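Local structure of putative prolyl-tRNA synthetase (Leishmania major, 5XIL) at residues R267-G270 against V271-V275; H276-R280 against G281-P285; A392-L395 against E396-A400. The protein probably charges tRNA(Pro) with L-proline at the expense of ATP, as a class II aminoacyl-tRNA synthetase. All blocks are in the same frame, centred on the assembly; numbering follows the deposited sequence. Where two conformers were deposited one is given.

Contact 1 of 3, residues R267-G270 against V271-V275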
ATOM      1  N   ARG A 267       9.999  10.531  -7.174  1.00 13.26           N
ATOM      2  CA  ARG A 267      11.257  10.887  -7.761  1.00 14.08           C
ATOM      3  C   ARG A 267      12.190   9.660  -7.963  1.00 13.49           C
ATOM      4  O   ARG A 267      13.016   9.644  -8.904  1.00 11.71           O
ATOM      5  CB  ARG A 267      11.984  11.966  -6.957  1.00 16.78           C
ATOM      6  CG  ARG A 267      13.455  12.067  -7.331  1.00 20.75           C
ATOM      7  CD  ARG A 267      14.171  13.091  -6.547  1.00 25.10           C
ATOM      8  NE  ARG A 267      13.692  14.360  -7.043  1.00 30.32           N
ATOM      9  CZ  ARG A 267      14.225  15.504  -6.712  1.00 31.77           C
ATOM     10  NH1 ARG A 267      15.250  15.520  -5.888  1.00 31.10           N
ATOM     11  NH2 ARG A 267      13.717  16.617  -7.225  1.00 35.22           N
ATOM     12  N   VAL A 268      12.069   8.624  -7.075  1.00 11.30           N
ATOM     13  CA  VAL A 268      12.916   7.481  -7.263  1.00 11.40           C
ATOM     14  C   VAL A 268      12.732   6.888  -8.660  1.00 11.78           C
ATOM     15  O   VAL A 268      13.699   6.304  -9.218  1.00 11.62           O
ATOM     16  CB  VAL A 268      12.738   6.377  -6.170  1.00 11.51           C
ATOM     17  CG1 VAL A 268      12.937   6.889  -4.755  1.00 10.86           C
ATOM     18  CG2 VAL A 268      11.393   5.748  -6.292  1.00 12.25           C
ATOM     19  N   ILE A 269      11.538   6.978  -9.222  1.00 12.23           N
ATOM     20  CA  ILE A 269      11.276   6.370 -10.504  1.00 11.91           C
ATOM     21  C   ILE A 269      12.047   7.152 -11.602  1.00 12.96           C
ATOM     22  O   ILE A 269      12.626   6.572 -12.500  1.00 10.98           O
ATOM     23  CB  ILE A 269       9.748   6.337 -10.840  1.00 12.24           C
ATOM     24  CG1 ILE A 269       8.989   5.497  -9.767  1.00 11.52           C
ATOM     25  CG2 ILE A 269       9.513   5.881 -12.270  1.00 13.01           C
ATOM     26  CD1 ILE A 269       7.527   5.557  -9.923  1.00 11.89           C
ATOM     27  N   GLY A 270      11.968   8.475 -11.549  1.00 12.29           N
ATOM     28  CA  GLY A 270      12.701   9.303 -12.512  1.00 13.82           C
ATOM     29  C   GLY A 270      14.220   9.058 -12.436  1.00 11.79           C
ATOM     30  O   GLY A 270      14.889   8.964 -13.461  1.00 13.02           O
ATOM     31  N   VAL A 271      14.775   8.964 -11.242  1.00 11.34           N
ATOM     32  CA  VAL A 271      16.192   8.681 -11.063  1.00 10.75           C
ATOM     33  C   VAL A 271      16.559   7.349 -11.738  1.00 10.94           C
ATOM     34  O   VAL A 271      17.511   7.243 -12.490  1.00 11.12           O
ATOM     35  CB  VAL A 271      16.603   8.664  -9.581  1.00 11.16           C
ATOM     36  CG1 VAL A 271      18.035   8.189  -9.373  1.00 12.31           C
ATOM     37  CG2 VAL A 271      16.490  10.079  -8.955  1.00 12.29           C
ATOM     38  N   MET A 272      15.751   6.366 -11.460  1.00 11.06           N
ATOM     39  CA  MET A 272      15.920   5.011 -12.026  1.00 10.51           C
ATOM     40  C   MET A 272      15.974   5.016 -13.548  1.00  9.91           C
ATOM     41  O   MET A 272      16.877   4.421 -14.125  1.00 10.21           O
ATOM     42  CB  MET A 272      14.816   4.101 -11.467  1.00 10.92           C
ATOM     43  CG  MET A 272      14.901   2.671 -12.006  1.00 13.65           C
ATOM     44  SD  MET A 272      13.357   1.780 -11.696  1.00 16.26           S
ATOM     45  CE  MET A 272      12.194   2.506 -12.736  1.00 13.81           C
ATOM     46  N   ILE A 273      15.049   5.713 -14.170  1.00  9.73           N
ATOM     47  CA  ILE A 273      15.021   5.887 -15.625  1.00 11.68           C
ATOM     48  C   ILE A 273      16.243   6.571 -16.157  1.00 11.11           C
ATOM     49  O   ILE A 273      16.907   6.080 -17.078  1.00 11.40           O
ATOM     50  CB  ILE A 273      13.777   6.664 -16.035  1.00 11.59           C
ATOM     51  CG1 ILE A 273      12.486   5.867 -15.766  1.00 12.49           C
ATOM     52  CG2 ILE A 273      13.830   7.046 -17.528  1.00 12.43           C
ATOM     53  CD1 ILE A 273      11.279   6.754 -15.695  1.00 13.33           C
ATOM     54  N   MET A 274      16.624   7.645 -15.488  1.00 11.34           N
ATOM     55  CA  MET A 274      17.751   8.443 -15.927  1.00 11.36           C
ATOM     56  C   MET A 274      19.060   7.697 -15.758  1.00 11.16           C
ATOM     57  O   MET A 274      20.033   7.895 -16.558  1.00 12.23           O
ATOM     58  CB  MET A 274      17.794   9.735 -15.100  1.00 11.77           C
ATOM     59  CG  MET A 274      16.699  10.670 -15.454  1.00 12.93           C
ATOM     60  SD  MET A 274      16.855  12.284 -14.776  1.00 17.34           S
ATOM     61  CE  MET A 274      15.295  12.817 -15.471  1.00 22.76           C
ATOM     62  N   VAL A 275      19.138   6.868 -14.726  1.00 10.15           N
ATOM     63  CA  VAL A 275      20.372   6.136 -14.446  1.00  9.73           C
ATOM     64  C   VAL A 275      20.563   4.935 -15.395  1.00 11.18           C
ATOM     65  O   VAL A 275      21.663   4.695 -15.919  1.00 11.07           O
ATOM     66  CB  VAL A 275      20.449   5.718 -12.956  1.00 10.61           C
ATOM     67  CG1 VAL A 275      21.626   4.776 -12.717  1.00 11.23           C
ATOM     68  CG2 VAL A 275      20.594   6.957 -12.067  1.00 10.71           C
TER
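R267 and V271 begin a run of i to i+4 contacts along the first turns of the helix 267-276, a buried helix that directly follows the strand 253-265 of the class II catalytic core. V271 N donates to R267 O at 3.0 Å, almost in line with the carbonyl bond. Beside this bond the aliphatic part of R267 lies against V271, with CG 4.0 Å from V271 CG2. The guanidinium is held beyond the helix by Q226 O and I151 O.

Three further backbone bonds, from M272, I273 and M274 to V268, I269 and G270, continue the i to i+4 pattern of the alpha-helix. This helix packs beside the helix 13-23 and the strand 210-218, in the domain that carries the aminoacylation site. On another flank I269 CG2 meets I273 CD1 at 4.0 Å. With CG1 anti to its carbonyl carbon (chi1 -67°), I273 lays its delta methyl back along the helix, 3.5 Å from I269 O. M272 bends at its last torsion (chi3 70°), which brings CE to 4.3 Å from I269 CG2. M274 sets its CG against the carbonyl oxygen of G270, 3.2 Å from G270 O, and its side chain packs on F13, Y17 and I218.

Contact 2 of 3, residues H276-R280 against G281-P285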
ATOM      1  N   HIS A 276      19.502   4.200 -15.665  1.00 10.80           N
ATOM      2  CA  HIS A 276      19.652   2.924 -16.384  1.00 12.04           C
ATOM      3  C   HIS A 276      19.240   2.903 -17.824  1.00 11.91           C
ATOM      4  O   HIS A 276      19.632   1.977 -18.575  1.00 13.99           O
ATOM      5  CB  HIS A 276      18.842   1.848 -15.659  1.00 11.14           C
ATOM      6  CG  HIS A 276      19.336   1.528 -14.303  1.00 10.83           C
ATOM      7  ND1 HIS A 276      20.592   1.022 -14.041  1.00 11.10           N
ATOM      8  CD2 HIS A 276      18.707   1.593 -13.130  1.00 10.24           C
ATOM      9  CE1 HIS A 276      20.698   0.791 -12.757  1.00 11.87           C
ATOM     10  NE2 HIS A 276      19.579   1.181 -12.179  1.00 11.79           N
ATOM     11  N   GLY A 277      18.426   3.845 -18.232  1.00 14.36           N
ATOM     12  CA  GLY A 277      17.898   3.886 -19.565  1.00 14.49           C
ATOM     13  C   GLY A 277      19.055   4.061 -20.517  1.00 15.72           C
ATOM     14  O   GLY A 277      20.100   4.623 -20.159  1.00 15.61           O
ATOM     15  N   ASP A 278      18.918   3.522 -21.737  1.00 17.07           N
ATOM     16  CA  ASP A 278      19.995   3.655 -22.725  1.00 14.33           C
ATOM     17  C   ASP A 278      19.462   4.141 -24.036  1.00 15.90           C
ATOM     18  O   ASP A 278      18.285   4.578 -24.143  1.00 15.78           O
ATOM     19  CB  ASP A 278      20.790   2.364 -22.822  1.00 16.20           C
ATOM     20  CG  ASP A 278      19.958   1.183 -23.425  1.00 12.77           C
ATOM     21  OD1 ASP A 278      18.925   1.477 -23.952  1.00 12.01           O
ATOM     22  OD2 ASP A 278      20.419  -0.003 -23.242  1.00 16.31           O
ATOM     23  N   ASN A 279      20.314   4.135 -25.084  1.00 17.02           N
ATOM     24  CA  ASN A 279      19.814   4.670 -26.360  1.00 19.01           C
ATOM     25  C   ASN A 279      18.772   3.821 -27.110  1.00 20.45           C
ATOM     26  O   ASN A 279      18.101   4.299 -28.055  1.00 19.25           O
ATOM     27  CB  ASN A 279      20.993   5.117 -27.237  1.00 18.78           C
ATOM     28  CG  ASN A 279      21.636   6.371 -26.663  1.00 20.68           C
ATOM     29  OD1 ASN A 279      20.957   7.141 -26.018  1.00 23.18           O
ATOM     30  ND2 ASN A 279      22.931   6.474 -26.747  1.00 21.25           N
ATOM     31  N   ARG A 280      18.533   2.615 -26.595  1.00 19.60           N
ATOM     32  CA  ARG A 280      17.466   1.753 -27.119  1.00 19.76           C
ATOM     33  C   ARG A 280      16.168   1.865 -26.307  1.00 19.67           C
ATOM     34  O   ARG A 280      15.137   1.325 -26.720  1.00 19.84           O
ATOM     35  CB  ARG A 280      17.978   0.292 -27.134  1.00 22.53           C
ATOM     36  CG  ARG A 280      19.211   0.101 -28.006  1.00 29.36           C
ATOM     37  CD  ARG A 280      19.895  -1.229 -27.737  1.00 35.84           C
ATOM     38  NE  ARG A 280      19.146  -2.257 -28.438  1.00 44.93           N
ATOM     39  CZ  ARG A 280      19.202  -2.477 -29.753  1.00 52.04           C
ATOM     40  NH1 ARG A 280      20.026  -1.778 -30.542  1.00 53.48           N
ATOM     41  NH2 ARG A 280      18.431  -3.423 -30.284  1.00 55.54           N
ATOM     42  N   GLY A 281      16.189   2.553 -25.152  1.00 16.12           N
ATOM     43  CA  GLY A 281      14.981   2.745 -24.369  1.00 15.48           C
ATOM     44  C   GLY A 281      15.213   2.570 -22.888  1.00 15.29           C
ATOM     45  O   GLY A 281      16.351   2.593 -22.404  1.00 13.38           O
ATOM     46  N   MET A 282      14.135   2.264 -22.197  1.00 15.47           N
ATOM     47  CA  MET A 282      14.250   1.916 -20.760  1.00 14.12           C
ATOM     48  C   MET A 282      14.981   0.563 -20.544  1.00 13.78           C
ATOM     49  O   MET A 282      15.029  -0.285 -21.432  1.00 12.61           O
ATOM     50  CB  MET A 282      12.846   1.926 -20.176  1.00 14.51           C
ATOM     51  CG  MET A 282      12.773   1.706 -18.660  1.00 16.39           C
ATOM     52  SD  MET A 282      13.905   2.817 -17.796  1.00 16.40           S
ATOM     53  CE  MET A 282      13.959   2.243 -16.077  1.00 18.50           C
ATOM     54  N   VAL A 283      15.631   0.414 -19.415  1.00 12.64           N
ATOM     55  CA  VAL A 283      16.198  -0.812 -18.954  1.00 12.22           C
ATOM     56  C   VAL A 283      15.652  -0.955 -17.515  1.00 13.68           C
ATOM     57  O   VAL A 283      16.080  -0.201 -16.625  1.00 13.57           O
ATOM     58  CB  VAL A 283      17.742  -0.788 -18.958  1.00 13.26           C
ATOM     59  CG1 VAL A 283      18.333  -2.073 -18.412  1.00 14.58           C
ATOM     60  CG2 VAL A 283      18.310  -0.517 -20.379  1.00 14.01           C
ATOM     61  N   MET A 284      14.714  -1.865 -17.280  1.00 11.84           N
ATOM     62  CA  MET A 284      14.039  -1.958 -15.987  0.61 11.25           C
ATOM     63  C   MET A 284      14.863  -2.825 -15.036  1.00 11.76           C
ATOM     64  O   MET A 284      15.139  -3.990 -15.348  1.00 12.49           O
ATOM     65  CB  MET A 284      12.602  -2.481 -16.201  0.61 11.72           C
ATOM     66  CG  MET A 284      11.571  -2.371 -15.079  0.61 11.49           C
ATOM     67  SD  MET A 284      11.365  -0.686 -14.466  0.61 11.53           S
ATOM     68  CE  MET A 284      10.155   0.044 -15.542  0.61 12.29           C
ATOM     69  N   PRO A 285      15.214  -2.291 -13.861  1.00 11.40           N
ATOM     70  CA  PRO A 285      15.786  -3.165 -12.867  1.00 12.04           C
ATOM     71  C   PRO A 285      14.807  -4.344 -12.585  1.00 13.14           C
ATOM     72  O   PRO A 285      13.599  -4.145 -12.380  1.00 13.22           O
ATOM     73  CB  PRO A 285      15.927  -2.244 -11.625  1.00 11.42           C
ATOM     74  CG  PRO A 285      15.989  -0.898 -12.209  1.00 11.61           C
ATOM     75  CD  PRO A 285      14.979  -0.940 -13.294  1.00 11.85           C
TER
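The imidazole of H276 meets the ring of P285 obliquely, with CD2 3.8 Å from P285 CG; V283 O also lies oblique to the imidazole, while NE2, the ring atom next to CD2, is hydrogen-bonded to L190 O. The second flat group, the carboxylate of D278, is surrounded differently. From above its plane, 49° out of it, the backbone N of R280 reaches OD1 at 2.9 Å, forming an Asx turn; G281 N adds a weak bond to the same oxygen. OD2 stands 3.6 Å from V283 CG2, the two side chains crossing at about a right angle, and makes a salt bridge to R373. The carboxylate sits there because CG lies between the backbone N and the carbonyl carbon (chi1 67°), which folds it over the turn.

At the neck of the turn the main chain closes on itself. D278 N donates to G281 O at 2.8 Å, and G281 N returns a bond to D278 O at 3.1 Å, arriving well above the carbonyl plane. G281 has a positive phi of 138°, at which a beta carbon would clash with R280 O. Further back, V283 CG2 rests 3.3 Å from H276 O. R280 leads away from the turn, with a bend at chi3, to a salt bridge with E348. The whole is a type I beta turn from D278 to G281, closed by a single antiparallel hydrogen-bonded bridge and reinforced by an Asx turn, reversing the chain after the helix 267-276.

Contact 3 of 3, residues A392-L395 against E396-A400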
ATOM      1  N   ALA A 392      15.446 -17.256 -12.656  1.00 13.61           N
ATOM      2  CA  ALA A 392      15.460 -16.398 -11.481  1.00 15.83           C
ATOM      3  C   ALA A 392      16.881 -16.050 -11.129  1.00 16.93           C
ATOM      4  O   ALA A 392      17.173 -14.884 -10.711  1.00 15.95           O
ATOM      5  CB  ALA A 392      14.760 -17.067 -10.320  1.00 18.13           C
ATOM      6  N   ALA A 393      17.822 -16.988 -11.286  1.00 16.22           N
ATOM      7  CA  ALA A 393      19.210 -16.627 -11.007  1.00 16.45           C
ATOM      8  C   ALA A 393      19.774 -15.651 -12.016  1.00 15.91           C
ATOM      9  O   ALA A 393      20.559 -14.752 -11.655  1.00 15.00           O
ATOM     10  CB  ALA A 393      20.147 -17.829 -10.838  1.00 18.44           C
ATOM     11  N   LEU A 394      19.430 -15.822 -13.279  1.00 13.43           N
ATOM     12  CA  LEU A 394      19.851 -14.879 -14.265  1.00 14.79           C
ATOM     13  C   LEU A 394      19.294 -13.437 -13.979  1.00 14.58           C
ATOM     14  O   LEU A 394      20.024 -12.447 -14.197  1.00 13.58           O
ATOM     15  CB  LEU A 394      19.382 -15.294 -15.614  1.00 17.33           C
ATOM     16  CG  LEU A 394      19.745 -14.423 -16.776  1.00 21.64           C
ATOM     17  CD1 LEU A 394      21.204 -13.999 -16.775  1.00 26.06           C
ATOM     18  CD2 LEU A 394      19.385 -15.224 -18.041  1.00 24.35           C
ATOM     19  N   LEU A 395      18.054 -13.378 -13.539  1.00 13.99           N
ATOM     20  CA  LEU A 395      17.493 -12.061 -13.088  1.00 14.97           C
ATOM     21  C   LEU A 395      18.266 -11.481 -11.892  1.00 14.85           C
ATOM     22  O   LEU A 395      18.439 -10.263 -11.781  1.00 14.27           O
ATOM     23  CB  LEU A 395      16.029 -12.193 -12.772  1.00 14.72           C
ATOM     24  CG  LEU A 395      15.152 -12.377 -13.982  1.00 14.37           C
ATOM     25  CD1 LEU A 395      13.785 -12.876 -13.448  1.00 14.61           C
ATOM     26  CD2 LEU A 395      15.020 -11.132 -14.879  1.00 13.34           C
ATOM     27  N   GLU A 396      18.809 -12.293 -10.996  1.00 14.93           N
ATOM     28  CA  GLU A 396      19.589 -11.734  -9.911  1.00 15.46           C
ATOM     29  C   GLU A 396      20.908 -11.250 -10.421  1.00 15.66           C
ATOM     30  O   GLU A 396      21.431 -10.243  -9.943  1.00 16.74           O
ATOM     31  CB  GLU A 396      19.745 -12.746  -8.747  1.00 18.90           C
ATOM     32  CG  GLU A 396      18.503 -12.835  -7.915  1.00 21.29           C
ATOM     33  CD  GLU A 396      18.255 -11.542  -7.108  1.00 25.75           C
ATOM     34  OE1 GLU A 396      18.926 -11.319  -6.087  1.00 29.77           O
ATOM     35  OE2 GLU A 396      17.399 -10.727  -7.483  1.00 26.19           O
ATOM     36  N   ASP A 397      21.507 -11.961 -11.393  1.00 15.02           N
ATOM     37  CA  ASP A 397      22.728 -11.475 -12.013  0.54 15.73           C
ATOM     38  C   ASP A 397      22.508 -10.167 -12.768  1.00 14.26           C
ATOM     39  O   ASP A 397      23.361  -9.263 -12.718  1.00 13.49           O
ATOM     40  CB  ASP A 397      23.348 -12.528 -12.949  0.54 17.12           C
ATOM     41  CG  ASP A 397      24.594 -12.033 -13.568  0.54 19.92           C
ATOM     42  OD1 ASP A 397      25.599 -11.802 -12.851  0.54 20.91           O
ATOM     43  OD2 ASP A 397      24.534 -11.779 -14.767  0.54 21.96           O
ATOM     44  N   VAL A 398      21.402 -10.077 -13.469  1.00 14.41           N
ATOM     45  CA  VAL A 398      21.044  -8.836 -14.107  1.00 13.15           C
ATOM     46  C   VAL A 398      21.021  -7.659 -13.084  1.00 12.60           C
ATOM     47  O   VAL A 398      21.642  -6.604 -13.386  1.00 12.53           O
ATOM     48  CB  VAL A 398      19.720  -8.923 -14.824  1.00 13.22           C
ATOM     49  CG1 VAL A 398      19.213  -7.495 -15.206  1.00 13.78           C
ATOM     50  CG2 VAL A 398      19.826  -9.817 -16.070  1.00 13.10           C
ATOM     51  N   HIS A 399      20.336  -7.830 -11.968  1.00 12.41           N
ATOM     52  CA  HIS A 399      20.384  -6.799 -10.906  1.00 12.60           C
ATOM     53  C   HIS A 399      21.826  -6.422 -10.551  1.00 12.41           C
ATOM     54  O   HIS A 399      22.208  -5.209 -10.544  1.00 11.06           O
ATOM     55  CB  HIS A 399      19.701  -7.236  -9.628  1.00 13.52           C
ATOM     56  CG  HIS A 399      19.734  -6.200  -8.551  1.00 13.06           C
ATOM     57  ND1 HIS A 399      18.808  -5.164  -8.497  1.00 13.93           N
ATOM     58  CD2 HIS A 399      20.635  -5.948  -7.574  1.00 14.47           C
ATOM     59  CE1 HIS A 399      19.114  -4.361  -7.490  1.00 12.93           C
ATOM     60  NE2 HIS A 399      20.240  -4.783  -6.942  1.00 14.60           N
ATOM     61  N   ALA A 400      22.625  -7.433 -10.258  1.00 12.58           N
ATOM     62  CA  ALA A 400      23.989  -7.223  -9.856  1.00 12.35           C
ATOM     63  C   ALA A 400      24.790  -6.456 -10.892  1.00 12.29           C
ATOM     64  O   ALA A 400      25.583  -5.565 -10.538  1.00 11.23           O
ATOM     65  CB  ALA A 400      24.702  -8.548  -9.473  1.00 12.70           C
TER
HETATM   66  O   HOH W   1      16.715  -9.676  -9.576  1.00 31.09           O
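E396 starts with CB 3.6 Å from A393 O, and its CG, anti to the carbonyl carbon (chi1 -77°), comes to 3.7 Å from A392 O. The chain then bends at chi2 (-69°), turning the carboxylate round the helix, so that OE2 faces the water by L395 O. At the tip OE1 forms a salt bridge with R287, whereas OE2 accepts a bond from that water, which also donates a weak one to L395 O. The water lies 2.4 Å from E396 OE2, a very short separation that makes its exact position doubtful. The salt bridge to R287 would probably keep the glutamate ionised.

D397 N, V398 N and H399 N bond to the carbonyls four residues earlier, the regular pattern of the alpha-helix 387-412, which follows the last strand of the mixed sheet in the anticodon-binding region; E396 N is shared between A392 O and, weakly, A393 O. V398 N to L394 O is the shortest of these bonds, at 2.8 Å.

Towards that sheet the side chains are apolar. V398 CG2 lies 3.2 Å from L394 O; L394 CD1 approaches the same methyl more loosely, at 4.5 Å. L394 and L395 both pack on L354, and V398 on V372. H399 departs in another direction, its NE2 making a weak hydrogen bond to E187 O.

Along the chain the three contacts come in series. Contact 1 occupies the helix 267-276, and contact 2 the loop that follows it, their centres about 11 Å apart. They touch directly: M272 SD lies 3.5 Å from P285 CD, and M282 and M284 also pack on M272, so the reversed chain lies back against its helix. Contact 3 comes more than a hundred residues later, on the helix 387-412, its centre about 16 Å from that of contact 2 and about 20 Å from that of contact 1, without touching either. M402 of this helix nevertheless packs on H276, V283 and P285, so this helix meets the chain that leads from the catalytic core towards the anticodon-binding region.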